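Local coordinates for protein probable endonuclease 4 (Thermotoga maritima, PDB 4HNO) that probably cleaves the DNA backbone at apurinic or apyrimidinic sites during base excision repair, using a cluster of three metal ions, at residues A[182-187]-A[231-236]; A[218-223]-A[261-266]; A[110-115]-A[145-150]. One frame throughout, in Å; residues are numbered along the deposited sequence. Where two conformers were deposited one is given.

How the interactions relate
The three contacts build neighbouring parts of one metal cluster within the TIM barrel. Interaction 1 supplies three ligands of the outlying manganese. Interactions 2 and 3 share the second manganese and the water that joins it to the zinc. That zinc and manganese are 3.3 Å apart, while the two manganese ions are 5.0 Å apart. Interactions 1 and 2 have centres about 6 Å apart. Interaction 3 is centred about 14 Å from interaction 1 and about 16 Å from interaction 2. Interaction 1 touches each of the others through a second-shell backbone carbonyl that meets one of its metal-binding histidines.

Interaction 1 (A[182-187]-A[231-236]); sequences TCHGFD and DRHERI. With MN (manganese (II) ion), chain C.
Cys183 and His184, on the short helix 182-187, lie across from His233 and Asp231, with the CA atoms of Cys183 and His233 6.2 Å apart. The helix follows strand 176-181 of the TIM barrel, and the facing segment runs from a loop into the short strand 233-234. Together they form a three-residue metal site. His184 NE2 binds the manganese at 2.1 Å and Asp231 OD2 binds it at 2.0 Å. His233 NE2 completes the set from these segments, also 2.1 Å from the ion. The site is modelled with zinc as well, bound by the same three atoms.

The flat groups converge on the ion from different directions. The Asp231 carboxylate plane is 85° from the His184 ring plane, and its OD2 sits at the edge of that ring. Asp231 carries its CG anti to the backbone N (chi1 -163°), which turns OD2 to the metal. The far nitrogen of each imidazole is also held: His184 ND1 bonds to Asn148 O and His233 ND1 to Glu263 O. These second-shell carbonyls fix the ring rotation.

Asp187 steadies the loop that carries Asp231. Asp231 N donates to Asp187 OD2 at 2.7 Å, on the syn side and 26° out of the carboxylate plane. Ser150 OG bonds to the same oxygen. Asp187 OD1 accepts from Lys230 N and from a water 2.9 Å away. The water in turn accepts from Arg232 N, so both carboxylate oxygens are tied to the loop. Beside the site, Cys183 SG packs obliquely against the His233 ring, 3.9 Å from His233 CD2.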
loop_
_atom_site.group_PDB
_atom_site.type_symbol
_atom_site.label_atom_id
_atom_site.label_comp_id
_atom_site.label_asym_id
_atom_site.label_seq_id
_atom_site.Cartn_x
_atom_site.Cartn_y
_atom_site.Cartn_z
ATOM N N THR A 182 -4.787 -6.993 2.599
ATOM C CA THR A 182 -5.554 -8.130 3.089
ATOM C C THR A 182 -6.055 -9.045 1.976
ATOM O O THR A 182 -6.202 -10.244 2.212
ATOM C CB THR A 182 -6.728 -7.663 3.963
ATOM O OG1 THR A 182 -7.602 -6.814 3.242
ATOM C CG2 THR A 182 -6.254 -6.922 5.188
ATOM N N CYS A 183 -6.379 -8.503 0.811
ATOM C CA CYS A 183 -6.839 -9.346 -0.298
ATOM C C CYS A 183 -5.675 -10.135 -0.867
ATOM O O CYS A 183 -5.753 -11.353 -1.055
ATOM C CB CYS A 183 -7.533 -8.515 -1.369
ATOM S SG CYS A 183 -8.142 -9.496 -2.759
ATOM N N HIS A 184 -4.571 -9.444 -1.153
ATOM C CA HIS A 184 -3.406 -10.143 -1.657
ATOM C C HIS A 184 -2.966 -11.237 -0.682
ATOM O O HIS A 184 -2.599 -12.348 -1.083
ATOM C CB HIS A 184 -2.257 -9.191 -1.914
ATOM C CG HIS A 184 -2.579 -8.132 -2.926
ATOM N ND1 HIS A 184 -1.797 -7.013 -3.097
ATOM C CD2 HIS A 184 -3.610 -7.982 -3.794
ATOM C CE1 HIS A 184 -2.322 -6.241 -4.039
ATOM N NE2 HIS A 184 -3.432 -6.797 -4.475
ATOM N N GLY A 185 -3.004 -10.911 0.609
ATOM C CA GLY A 185 -2.616 -11.874 1.614
ATOM C C GLY A 185 -3.574 -13.059 1.665
ATOM O O GLY A 185 -3.155 -14.215 1.755
ATOM N N PHE A 186 -4.871 -12.778 1.638
ATOM C CA PHE A 186 -5.879 -13.846 1.668
ATOM C C PHE A 186 -5.714 -14.776 0.463
ATOM O O PHE A 186 -5.770 -16.007 0.590
ATOM C CB PHE A 186 -7.267 -13.222 1.694
ATOM C CG PHE A 186 -8.364 -14.130 2.170
ATOM C CD1 PHE A 186 -8.393 -14.607 3.471
ATOM C CD2 PHE A 186 -9.401 -14.476 1.323
ATOM C CE1 PHE A 186 -9.442 -15.371 3.915
ATOM C CE2 PHE A 186 -10.446 -15.246 1.783
ATOM C CZ PHE A 186 -10.451 -15.692 3.073
ATOM N N ASP A 187 -5.461 -14.183 -0.701
ATOM C CA ASP A 187 -5.161 -14.941 -1.909
ATOM C C ASP A 187 -4.013 -15.904 -1.719
ATOM O O ASP A 187 -3.971 -16.952 -2.368
ATOM C CB ASP A 187 -4.693 -13.986 -3.025
ATOM C CG ASP A 187 -5.769 -13.426 -3.916
ATOM O OD1 ASP A 187 -6.875 -13.991 -4.042
ATOM O OD2 ASP A 187 -5.434 -12.402 -4.573
ATOM N N ASP A 231 -6.335 -11.970 -7.062
ATOM C CA ASP A 231 -6.231 -10.504 -6.995
ATOM C C ASP A 231 -7.429 -9.791 -7.610
ATOM O O ASP A 231 -7.316 -8.994 -8.520
ATOM C CB ASP A 231 -4.948 -10.001 -7.609
ATOM C CG ASP A 231 -4.628 -8.574 -7.192
ATOM O OD1 ASP A 231 -3.606 -8.036 -7.635
ATOM O OD2 ASP A 231 -5.377 -7.992 -6.367
ATOM N N ARG A 232 -8.587 -10.063 -7.027
ATOM C CA ARG A 232 -9.805 -9.328 -7.331
ATOM C C ARG A 232 -10.411 -8.835 -6.019
ATOM O O ARG A 232 -10.987 -9.608 -5.223
ATOM C CB ARG A 232 -10.796 -10.194 -8.123
ATOM C CG ARG A 232 -10.311 -10.565 -9.527
ATOM C CD ARG A 232 -10.110 -9.332 -10.402
ATOM N NE ARG A 232 -9.776 -9.669 -11.787
ATOM C CZ ARG A 232 -8.538 -9.838 -12.247
ATOM N NH1 ARG A 232 -7.493 -9.710 -11.434
ATOM N NH2 ARG A 232 -8.342 -10.140 -13.525
ATOM N N HIS A 233 -10.251 -7.530 -5.789
ATOM C CA HIS A 233 -10.702 -6.936 -4.557
ATOM C C HIS A 233 -12.229 -6.872 -4.524
ATOM O O HIS A 233 -12.896 -6.781 -5.556
ATOM C CB HIS A 233 -10.175 -5.505 -4.412
ATOM C CG HIS A 233 -8.688 -5.353 -4.524
ATOM N ND1 HIS A 233 -8.091 -4.127 -4.348
ATOM C CD2 HIS A 233 -7.685 -6.205 -4.846
ATOM C CE1 HIS A 233 -6.782 -4.246 -4.545
ATOM N NE2 HIS A 233 -6.510 -5.498 -4.861
ATOM N N GLU A 234 -12.767 -6.854 -3.315
ATOM C CA GLU A 234 -14.199 -6.777 -3.097
ATOM C C GLU A 234 -14.467 -5.771 -1.974
ATOM O O GLU A 234 -13.635 -5.537 -1.092
ATOM C CB GLU A 234 -14.758 -8.179 -2.767
ATOM C CG GLU A 234 -16.267 -8.269 -2.513
ATOM C CD GLU A 234 -17.083 -7.773 -3.683
ATOM O OE1 GLU A 234 -17.619 -8.628 -4.411
ATOM O OE2 GLU A 234 -17.185 -6.534 -3.873
ATOM N N ARG A 235 -15.665 -5.199 -2.036
ATOM C CA ARG A 235 -16.170 -4.291 -1.019
ATOM C C ARG A 235 -16.178 -4.945 0.357
ATOM O O ARG A 235 -16.450 -6.135 0.489
ATOM C CB ARG A 235 -17.588 -3.852 -1.401
ATOM C CG ARG A 235 -17.582 -3.221 -2.794
ATOM C CD ARG A 235 -18.726 -2.339 -3.110
ATOM N NE ARG A 235 -18.884 -1.304 -2.113
ATOM C CZ ARG A 235 -19.959 -0.545 -2.054
ATOM N NH1 ARG A 235 -20.930 -0.701 -2.946
ATOM N NH2 ARG A 235 -20.065 0.355 -1.109
ATOM N N ILE A 236 -15.892 -4.157 1.384
ATOM C CA ILE A 236 -15.789 -4.685 2.739
ATOM C C ILE A 236 -17.084 -5.363 3.137
ATOM O O ILE A 236 -18.162 -4.755 3.113
ATOM C CB ILE A 236 -15.482 -3.558 3.749
ATOM C CG1 ILE A 236 -14.173 -2.823 3.395
ATOM C CG2 ILE A 236 -15.444 -4.116 5.168
ATOM C CD1 ILE A 236 -12.985 -3.710 3.294
HETATM MN MN MN C . -4.753 -6.112 -5.912
HETATM O O HOH W 1 -8.852 -12.132 -5.016
#

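Interaction 2 (A[218-223]-A[261-266]); sequences HLNDSK and ILETPG. With MN (manganese (II) ion), chain E.
His218 and Glu263 join at a manganese ion where two parallel barrel strands, 214-222 and 260-262, reach the end of their pairing. The metal bonds come first: His218 ND1 lies 2.2 Å from the ion and Glu263 OE1 2.1 Å. Glu147 and Asp181 complete its protein ligands, and the same four also bind zinc. Glu263 OE2 does not bind the ion but sits over one face of the His218 ring, 3.2 Å from His218 CE1. His218 NE2, the nitrogen not bound to the metal, is hydrogen-bonded to Gln33 OE1, which helps fix the ring's rotation.

Three hydrogen bonds cross the contact. Leu219 N donates to Ile261 O at 2.8 Å in the strand ladder. Asn220 then clasps Glu263 at both ends. Its OD1 accepts from Glu263 N at 2.9 Å, and its ND2 donates to Glu263 OE1 at 3.0 Å. The amide and carboxylate are nearly coplanar, 13° apart, and OE1 uses its anti lone pair.

Apolar contact is slight: Leu219 and Leu262 pack flank to flank, CD2 to CD2 4.2 Å. Glu263 OE1 is thus gripped by both metal and amide, so Asn220 acts as a second-shell residue that sets the direction of this ligand.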
loop_
_atom_site.group_PDB
_atom_site.type_symbol
_atom_site.label_atom_id
_atom_site.label_comp_id
_atom_site.label_asym_id
_atom_site.label_seq_id
_atom_site.Cartn_x
_atom_site.Cartn_y
_atom_site.Cartn_z
ATOM N N HIS A 218 -3.704 -2.211 3.377
ATOM C CA HIS A 218 -4.689 -2.061 2.328
ATOM C C HIS A 218 -5.849 -2.979 2.694
ATOM O O HIS A 218 -5.700 -4.208 2.740
ATOM C CB HIS A 218 -4.142 -2.419 0.960
ATOM C CG HIS A 218 -3.179 -1.424 0.420
ATOM N ND1 HIS A 218 -2.391 -1.705 -0.675
ATOM C CD2 HIS A 218 -2.931 -0.145 0.787
ATOM C CE1 HIS A 218 -1.695 -0.617 -0.944
ATOM N NE2 HIS A 218 -1.999 0.341 -0.075
ATOM N N LEU A 219 -6.973 -2.360 3.011
ATOM C CA LEU A 219 -8.133 -3.040 3.555
ATOM C C LEU A 219 -9.074 -3.353 2.403
ATOM O O LEU A 219 -9.850 -2.520 1.947
ATOM C CB LEU A 219 -8.803 -2.157 4.612
ATOM C CG LEU A 219 -9.730 -2.954 5.517
ATOM C CD1 LEU A 219 -8.925 -3.761 6.545
ATOM C CD2 LEU A 219 -10.744 -2.046 6.196
ATOM N N ASN A 220 -8.968 -4.593 1.932
ATOM C CA ASN A 220 -9.700 -5.079 0.771
ATOM C C ASN A 220 -10.326 -6.435 1.098
ATOM O O ASN A 220 -9.631 -7.338 1.561
ATOM C CB ASN A 220 -8.733 -5.305 -0.398
ATOM C CG ASN A 220 -8.106 -4.010 -0.888
ATOM O OD1 ASN A 220 -8.809 -3.013 -1.067
ATOM N ND2 ASN A 220 -6.800 -4.045 -1.113
ATOM N N ASP A 221 -11.626 -6.586 0.862
ATOM C CA ASP A 221 -12.179 -7.933 0.876
ATOM C C ASP A 221 -11.717 -8.607 -0.433
ATOM O O ASP A 221 -11.045 -7.992 -1.275
ATOM C CB ASP A 221 -13.709 -7.867 1.059
ATOM C CG ASP A 221 -14.300 -9.078 1.781
ATOM O OD1 ASP A 221 -13.784 -10.193 1.589
ATOM O OD2 ASP A 221 -15.315 -8.887 2.514
ATOM N N SER A 222 -12.083 -9.870 -0.592
ATOM C CA SER A 222 -11.718 -10.645 -1.764
ATOM C C SER A 222 -12.938 -11.237 -2.450
ATOM O O SER A 222 -13.835 -11.766 -1.797
ATOM C CB SER A 222 -10.764 -11.780 -1.406
ATOM O OG SER A 222 -10.431 -12.465 -2.604
ATOM N N LYS A 223 -12.934 -11.191 -3.774
ATOM C CA LYS A 223 -13.959 -11.867 -4.554
ATOM C C LYS A 223 -13.819 -13.387 -4.513
ATOM O O LYS A 223 -14.726 -14.077 -4.963
ATOM C CB LYS A 223 -13.953 -11.373 -6.001
ATOM C CG LYS A 223 -14.519 -9.970 -6.135
ATOM C CD LYS A 223 -14.767 -9.551 -7.552
ATOM C CE LYS A 223 -15.446 -8.186 -7.588
ATOM N NZ LYS A 223 -16.915 -8.281 -7.313
ATOM N N ILE A 261 -6.422 1.514 4.514
ATOM C CA ILE A 261 -6.681 2.212 3.273
ATOM C C ILE A 261 -7.446 1.274 2.335
ATOM O O ILE A 261 -6.944 0.239 1.915
ATOM C CB ILE A 261 -5.367 2.657 2.603
ATOM C CG1 ILE A 261 -4.623 3.671 3.474
ATOM C CG2 ILE A 261 -5.631 3.184 1.199
ATOM C CD1 ILE A 261 -5.344 4.980 3.694
ATOM N N LEU A 262 -8.670 1.663 2.010
ATOM C CA LEU A 262 -9.519 0.900 1.103
ATOM C C LEU A 262 -9.039 1.017 -0.335
ATOM O O LEU A 262 -8.826 2.124 -0.834
ATOM C CB LEU A 262 -10.939 1.443 1.170
ATOM C CG LEU A 262 -11.641 1.369 2.515
ATOM C CD1 LEU A 262 -12.790 2.351 2.531
ATOM C CD2 LEU A 262 -12.118 -0.031 2.784
ATOM N N GLU A 263 -8.931 -0.130 -1.008
ATOM C CA GLU A 263 -8.722 -0.185 -2.461
ATOM C C GLU A 263 -9.835 -1.030 -3.070
ATOM O O GLU A 263 -9.647 -1.784 -4.020
ATOM C CB GLU A 263 -7.366 -0.746 -2.839
ATOM C CG GLU A 263 -6.186 -0.097 -2.157
ATOM C CD GLU A 263 -4.909 -0.789 -2.528
ATOM O OE1 GLU A 263 -4.847 -2.031 -2.281
ATOM O OE2 GLU A 263 -3.989 -0.145 -3.067
ATOM N N THR A 264 -11.018 -0.897 -2.503
ATOM C CA THR A 264 -12.145 -1.724 -2.875
ATOM C C THR A 264 -12.795 -1.125 -4.131
ATOM O O THR A 264 -12.535 0.029 -4.489
ATOM C CB THR A 264 -13.126 -1.805 -1.721
ATOM O OG1 THR A 264 -13.420 -0.472 -1.316
ATOM C CG2 THR A 264 -12.552 -2.562 -0.543
ATOM N N PRO A 265 -13.606 -1.918 -4.836
ATOM C CA PRO A 265 -14.207 -1.417 -6.073
ATOM C C PRO A 265 -15.021 -0.152 -5.852
ATOM O O PRO A 265 -15.682 0.027 -4.825
ATOM C CB PRO A 265 -15.126 -2.559 -6.498
ATOM C CG PRO A 265 -14.478 -3.777 -5.933
ATOM C CD PRO A 265 -13.890 -3.347 -4.622
ATOM N N GLY A 266 -14.975 0.735 -6.837
ATOM C CA GLY A 266 -15.775 1.946 -6.798
ATOM C C GLY A 266 -14.957 3.205 -6.596
ATOM O O GLY A 266 -13.725 3.189 -6.674
HETATM MN MN MN E . -3.013 -3.078 -2.324
HETATM O O HOH W 2 -2.576 -2.413 -4.105
#

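Interaction 3 (A[110-115]-A[145-150]); sequences NIHPGS and LLENVS. With ZN (zinc ion), chain B; MN (manganese (II) ion), chain E.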
loop_
_atom_site.group_PDB
_atom_site.type_symbol
_atom_site.label_atom_id
_atom_site.label_comp_id
_atom_site.label_asym_id
_atom_site.label_seq_id
_atom_site.Cartn_x
_atom_site.Cartn_y
_atom_site.Cartn_z
ATOM N N ASN A 110 4.495 3.500 -1.864
ATOM C CA ASN A 110 4.194 2.074 -1.811
ATOM C C ASN A 110 4.347 1.441 -3.180
ATOM O O ASN A 110 3.715 1.894 -4.140
ATOM C CB ASN A 110 2.757 1.927 -1.317
ATOM C CG ASN A 110 2.297 0.490 -1.274
ATOM O OD1 ASN A 110 2.415 -0.174 -0.257
ATOM N ND2 ASN A 110 1.785 0.014 -2.376
ATOM N N ILE A 111 5.131 0.367 -3.255
ATOM C CA ILE A 111 5.362 -0.344 -4.501
ATOM C C ILE A 111 5.034 -1.828 -4.348
ATOM O O ILE A 111 5.189 -2.419 -3.301
ATOM C CB ILE A 111 6.845 -0.187 -4.982
ATOM C CG1 ILE A 111 7.836 -1.006 -4.137
ATOM C CG2 ILE A 111 7.284 1.258 -5.029
ATOM C CD1 ILE A 111 9.213 -1.174 -4.792
ATOM N N HIS A 112 4.642 -2.430 -5.453
ATOM C CA HIS A 112 4.678 -3.882 -5.588
ATOM C C HIS A 112 6.119 -4.245 -5.984
ATOM O O HIS A 112 6.684 -3.621 -6.877
ATOM C CB HIS A 112 3.723 -4.350 -6.670
ATOM C CG HIS A 112 2.296 -4.029 -6.377
ATOM N ND1 HIS A 112 1.248 -4.557 -7.077
ATOM C CD2 HIS A 112 1.740 -3.277 -5.405
ATOM C CE1 HIS A 112 0.110 -4.092 -6.586
ATOM N NE2 HIS A 112 0.381 -3.268 -5.597
ATOM N N PRO A 113 6.723 -5.222 -5.342
ATOM C CA PRO A 113 8.134 -5.512 -5.616
ATOM C C PRO A 113 8.481 -5.714 -7.078
ATOM O O PRO A 113 9.510 -5.199 -7.532
ATOM C CB PRO A 113 8.383 -6.772 -4.780
ATOM C CG PRO A 113 7.452 -6.602 -3.604
ATOM C CD PRO A 113 6.203 -6.026 -4.210
ATOM N N GLY A 114 7.668 -6.466 -7.793
ATOM C CA GLY A 114 7.911 -6.709 -9.194
ATOM C C GLY A 114 7.601 -8.144 -9.585
ATOM O O GLY A 114 7.241 -8.987 -8.760
ATOM N N SER A 115 7.747 -8.399 -10.881
ATOM C CA SER A 115 7.602 -9.739 -11.437
ATOM C C SER A 115 8.844 -10.088 -12.244
ATOM O O SER A 115 9.276 -9.310 -13.095
ATOM C CB SER A 115 6.404 -9.841 -12.339
ATOM O OG SER A 115 6.488 -11.073 -13.069
ATOM N N LEU A 145 7.574 1.660 0.708
ATOM C CA LEU A 145 6.836 0.558 1.321
ATOM C C LEU A 145 6.746 -0.571 0.303
ATOM O O LEU A 145 6.329 -0.352 -0.831
ATOM C CB LEU A 145 5.434 0.988 1.734
ATOM C CG LEU A 145 5.387 2.200 2.659
ATOM C CD1 LEU A 145 3.949 2.553 3.009
ATOM C CD2 LEU A 145 6.202 1.957 3.914
ATOM N N LEU A 146 7.125 -1.774 0.726
ATOM C CA LEU A 146 6.929 -2.966 -0.076
ATOM C C LEU A 146 5.592 -3.573 0.312
ATOM O O LEU A 146 5.365 -3.872 1.488
ATOM C CB LEU A 146 8.023 -3.988 0.173
ATOM C CG LEU A 146 9.446 -3.510 -0.011
ATOM C CD1 LEU A 146 10.421 -4.623 0.337
ATOM C CD2 LEU A 146 9.687 -2.992 -1.417
ATOM N N GLU A 147 4.722 -3.755 -0.674
ATOM C CA GLU A 147 3.403 -4.333 -0.476
ATOM C C GLU A 147 3.414 -5.801 -0.868
ATOM O O GLU A 147 3.953 -6.170 -1.903
ATOM C CB GLU A 147 2.405 -3.573 -1.334
ATOM C CG GLU A 147 0.979 -4.025 -1.131
ATOM C CD GLU A 147 -0.000 -3.469 -2.117
ATOM O OE1 GLU A 147 -1.101 -4.052 -2.238
ATOM O OE2 GLU A 147 0.297 -2.428 -2.748
ATOM N N ASN A 148 2.780 -6.641 -0.051
ATOM C CA ASN A 148 2.574 -8.018 -0.487
ATOM C C ASN A 148 1.556 -8.081 -1.619
ATOM O O ASN A 148 0.638 -7.251 -1.708
ATOM C CB ASN A 148 2.149 -8.922 0.665
ATOM C CG ASN A 148 0.807 -8.532 1.228
ATOM O OD1 ASN A 148 0.647 -7.404 1.680
ATOM N ND2 ASN A 148 -0.154 -9.452 1.235
ATOM N N VAL A 149 1.728 -9.083 -2.477
ATOM C CA VAL A 149 0.983 -9.231 -3.708
ATOM C C VAL A 149 0.436 -10.657 -3.795
ATOM O O VAL A 149 0.685 -11.507 -2.948
ATOM C CB VAL A 149 1.844 -8.869 -4.933
ATOM C CG1 VAL A 149 2.208 -7.388 -4.890
ATOM C CG2 VAL A 149 3.076 -9.748 -5.029
ATOM N N SER A 150 -0.308 -10.911 -4.855
ATOM C CA SER A 150 -0.838 -12.244 -5.108
ATOM C C SER A 150 0.148 -13.064 -5.939
ATOM O O SER A 150 1.018 -12.524 -6.634
ATOM C CB SER A 150 -2.182 -12.133 -5.807
ATOM O OG SER A 150 -3.054 -11.323 -5.058
HETATM ZN ZN ZN B . -0.721 -2.073 -4.456
HETATM MN MN MN E . -3.013 -3.078 -2.324
HETATM O O HOH W 2 -2.576 -2.413 -4.105
#
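His112 and Glu147 extend alongside each other in a common direction, so both reach the zinc ion. Their flat groups stand almost perpendicular, with ring and carboxylate planes 88° apart. Glu147 OE2 lies at the edge of the ring. His112 NE2 and Glu147 OE2 are each 2.0 Å from the zinc; His72 is its third protein ligand. Glu147 is extended, with CG anti to the backbone N (chi1 -176°), and this carries its carboxylate out to the metals. The other oxygen, OE1, binds manganese at 2.1 Å, so the carboxylate bridges two ions.

Asn110 approaches Glu147 from the neighbouring strand 108-115. Its ND2 donates to OE2 at 2.9 Å, on the anti side, while Asn110 OD1 is held by Thr179 OG1. Val149 comes over one face of the His112 ring, in a CH-pi contact with CG1 3.9 Å from the ring centroid.

Beneath the metals, strands 108-115 and 143-147, joined through helix 121-136 as a beta-alpha-beta unit of the TIM barrel, pair in parallel. Ile111 N donates to Leu145 O at 2.8 Å, and Glu147 N donates to Ile111 O at 3.0 Å. Both bonds are nearly straight. Ile111 and Leu146 lie alongside each other on the face of the sheet turned to helix 160-169.

One water binds both zinc and manganese, 1.9 Å from each. Its position between two metals would favour loss of a proton, consistent with a role as the attacking nucleophile in phosphodiester cleavage.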